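Local structure of nicotinamide riboside transporter PnuC (Neisseria mucosa ATCC 25996, 4QTN) at residues I51-F56 against I62-F67. The protein probably carries nicotinamide riboside, a vitamin B3 form used to make NAD, across the inner membrane and assembles as a homotrimer. Residues are numbered along the deposited sequence; the frame is centred on the assembly and turned at random.
Sequences ILCVVF and ISNYLF. With NNR (Nicotinamide riboside), chain I.
N64 and C53 meet at the ribose end of bound nicotinamide riboside, where three polar atoms gather without a hydrogen bond between the segments. N64 OD1 lies 3.7 Å from C53 SG, and the ribose hydroxyl O2R approaches that sulfur to 3.6 Å. The sulfur reaches this point because it stands anti to the backbone nitrogen (chi1 -180°). N64 ND2, turned the other way, sits over the centre of the Y65 ring, 3.3 Å above its plane, and makes a weak hydrogen bond to K61 O. The next residue of helix 41-59, V54, directs CG1 at the nicotinamide ring, 3.5 Å from NNR C3.

Behind this polar edge the packing is aromatic. F67 presents its edge to a face of F56 in a tilted pair, ring centres 5.4 Å apart and planes inclined at 53°. L52 CB lies over one face of F67, toward its rim, in CH-pi contact, 4.2 Å from the ring centre, while L52 CD2 touches the CZ corner. F56 CB meets N64 CB at 3.5 Å, and C53 CB faces F67 CB. At the F56 rim, S63 OG lies near the ring plane, and S63 N is hydrogen-bonded to E10 of helix 4-12.

The arrangement illustrates a transmembrane helical hairpin whose one side lines a substrate pocket: packed apolar side chains join the helices, leaving cysteine and asparagine to offer the ribose a mildly polar wall.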
loop_
_atom_site.group_PDB
_atom_site.type_symbol
_atom_site.label_atom_id
_atom_site.label_comp_id
_atom_site.label_asym_id
_atom_site.label_seq_id
_atom_site.Cartn_x
_atom_site.Cartn_y
_atom_site.Cartn_z
ATOM N N ILE C 51 -17.165 -8.343 -2.048
ATOM C CA ILE C 51 -16.223 -8.509 -0.952
ATOM C C ILE C 51 -16.280 -9.953 -0.484
ATOM O O ILE C 51 -15.250 -10.608 -0.360
ATOM C CB ILE C 51 -16.495 -7.535 0.209
ATOM C CG1 ILE C 51 -15.876 -6.176 -0.101
ATOM C CG2 ILE C 51 -15.900 -8.062 1.496
ATOM C CD1 ILE C 51 -16.537 -5.018 0.616
ATOM N N LEU C 52 -17.495 -10.474 -0.314
ATOM C CA LEU C 52 -17.670 -11.890 -0.060
ATOM C C LEU C 52 -17.124 -12.777 -1.194
ATOM O O LEU C 52 -16.477 -13.792 -0.921
ATOM C CB LEU C 52 -19.127 -12.233 0.276
ATOM C CG LEU C 52 -19.442 -12.001 1.758
ATOM C CD1 LEU C 52 -20.282 -10.753 1.938
ATOM C CD2 LEU C 52 -20.112 -13.205 2.402
ATOM N N CYS C 53 -17.343 -12.381 -2.458
ATOM C CA CYS C 53 -16.823 -13.183 -3.569
ATOM C C CYS C 53 -15.328 -13.407 -3.415
ATOM O O CYS C 53 -14.883 -14.539 -3.259
ATOM C CB CYS C 53 -17.128 -12.570 -4.922
ATOM S SG CYS C 53 -16.495 -13.561 -6.317
ATOM N N VAL C 54 -14.560 -12.327 -3.409
ATOM C CA VAL C 54 -13.100 -12.438 -3.391
ATOM C C VAL C 54 -12.511 -12.985 -2.080
ATOM O O VAL C 54 -11.503 -13.681 -2.095
ATOM C CB VAL C 54 -12.420 -11.120 -3.753
ATOM C CG1 VAL C 54 -12.845 -10.685 -5.159
ATOM C CG2 VAL C 54 -12.742 -10.058 -2.708
ATOM N N VAL C 55 -13.138 -12.695 -0.955
ATOM C CA VAL C 55 -12.661 -13.271 0.300
ATOM C C VAL C 55 -12.799 -14.803 0.252
ATOM O O VAL C 55 -11.897 -15.527 0.663
ATOM C CB VAL C 55 -13.359 -12.630 1.536
ATOM C CG1 VAL C 55 -13.341 -13.557 2.747
ATOM C CG2 VAL C 55 -12.706 -11.295 1.866
ATOM N N PHE C 56 -13.890 -15.276 -0.352
ATOM C CA PHE C 56 -14.125 -16.719 -0.541
ATOM C C PHE C 56 -13.155 -17.385 -1.541
ATOM O O PHE C 56 -12.730 -18.530 -1.323
ATOM C CB PHE C 56 -15.573 -16.980 -0.957
ATOM C CG PHE C 56 -16.541 -16.935 0.176
ATOM C CD1 PHE C 56 -16.590 -15.845 1.020
ATOM C CD2 PHE C 56 -17.411 -17.983 0.400
ATOM C CE1 PHE C 56 -17.495 -15.798 2.073
ATOM C CE2 PHE C 56 -18.315 -17.947 1.451
ATOM C CZ PHE C 56 -18.356 -16.850 2.288
ATOM N N ILE C 62 -15.901 -22.843 -2.598
ATOM C CA ILE C 62 -16.589 -23.002 -3.893
ATOM C C ILE C 62 -17.788 -22.081 -4.065
ATOM O O ILE C 62 -18.175 -21.753 -5.199
ATOM C CB ILE C 62 -17.054 -24.446 -4.116
ATOM C CG1 ILE C 62 -17.670 -24.583 -5.503
ATOM C CG2 ILE C 62 -18.037 -24.870 -3.023
ATOM C CD1 ILE C 62 -17.168 -25.773 -6.265
ATOM N N SER C 63 -18.381 -21.682 -2.940
ATOM C CA SER C 63 -19.571 -20.833 -2.940
ATOM C C SER C 63 -19.245 -19.401 -3.229
ATOM O O SER C 63 -20.091 -18.547 -3.077
ATOM C CB SER C 63 -20.270 -20.891 -1.593
ATOM O OG SER C 63 -19.505 -20.201 -0.616
ATOM N N ASN C 64 -17.998 -19.128 -3.591
ATOM C CA ASN C 64 -17.637 -17.817 -4.090
ATOM C C ASN C 64 -18.430 -17.500 -5.345
ATOM O O ASN C 64 -18.836 -16.365 -5.551
ATOM C CB ASN C 64 -16.122 -17.715 -4.364
ATOM C CG ASN C 64 -15.762 -18.027 -5.809
ATOM O OD1 ASN C 64 -15.810 -17.148 -6.687
ATOM N ND2 ASN C 64 -15.385 -19.279 -6.065
ATOM N N TYR C 65 -18.706 -18.528 -6.146
ATOM C CA TYR C 65 -19.235 -18.331 -7.498
ATOM C C TYR C 65 -20.653 -17.775 -7.543
ATOM O O TYR C 65 -20.977 -16.958 -8.416
ATOM C CB TYR C 65 -19.136 -19.607 -8.316
ATOM C CG TYR C 65 -17.728 -19.933 -8.745
ATOM C CD1 TYR C 65 -17.034 -19.098 -9.612
ATOM C CD2 TYR C 65 -17.093 -21.079 -8.283
ATOM C CE1 TYR C 65 -15.748 -19.396 -10.005
ATOM C CE2 TYR C 65 -15.808 -21.388 -8.675
ATOM C CZ TYR C 65 -15.138 -20.547 -9.535
ATOM O OH TYR C 65 -13.846 -20.851 -9.920
ATOM N N LEU C 66 -21.497 -18.213 -6.613
ATOM C CA LEU C 66 -22.833 -17.665 -6.509
ATOM C C LEU C 66 -22.793 -16.162 -6.213
ATOM O O LEU C 66 -23.440 -15.366 -6.904
ATOM C CB LEU C 66 -23.636 -18.394 -5.447
ATOM C CG LEU C 66 -24.967 -17.718 -5.112
ATOM C CD1 LEU C 66 -25.810 -17.492 -6.367
ATOM C CD2 LEU C 66 -25.734 -18.523 -4.071
ATOM N N PHE C 67 -22.033 -15.782 -5.186
ATOM C CA PHE C 67 -21.791 -14.368 -4.879
ATOM C C PHE C 67 -21.260 -13.612 -6.084
ATOM O O PHE C 67 -21.766 -12.548 -6.423
ATOM C CB PHE C 67 -20.819 -14.218 -3.704
ATOM C CG PHE C 67 -21.385 -14.665 -2.395
ATOM C CD1 PHE C 67 -22.309 -13.881 -1.714
ATOM C CD2 PHE C 67 -21.005 -15.882 -1.842
ATOM C CE1 PHE C 67 -22.841 -14.300 -0.506
ATOM C CE2 PHE C 67 -21.535 -16.311 -0.632
ATOM C CZ PHE C 67 -22.454 -15.520 0.036
HETATM O O2R NNR I . -14.494 -14.447 -9.218
HETATM C C2R NNR I . -14.063 -12.980 -9.119
HETATM C C3R NNR I . -15.089 -12.085 -9.823
HETATM O O3R NNR I . -15.697 -12.790 -10.811
HETATM C C4R NNR I . -14.281 -10.964 -10.440
HETATM C C5R NNR I . -14.204 -9.687 -9.503
HETATM O O5R NNR I . -13.123 -8.819 -9.983
HETATM O O4R NNR I . -13.092 -11.461 -10.638
HETATM C C1R NNR I . -12.928 -12.768 -9.715
HETATM N N1 NNR I . -11.828 -12.565 -8.753
HETATM C C2 NNR I . -11.318 -11.283 -8.498
HETATM C C6 NNR I . -11.295 -13.643 -8.086
HETATM C C5 NNR I . -10.250 -13.445 -7.151
HETATM C C4 NNR I . -9.744 -12.184 -6.920
HETATM C C3 NNR I . -10.272 -11.106 -7.565
HETATM C C7 NNR I . -9.716 -9.728 -7.250
HETATM O O7 NNR I . -9.812 -8.836 -8.040
HETATM N N7 NNR I . -9.081 -9.494 -5.981
#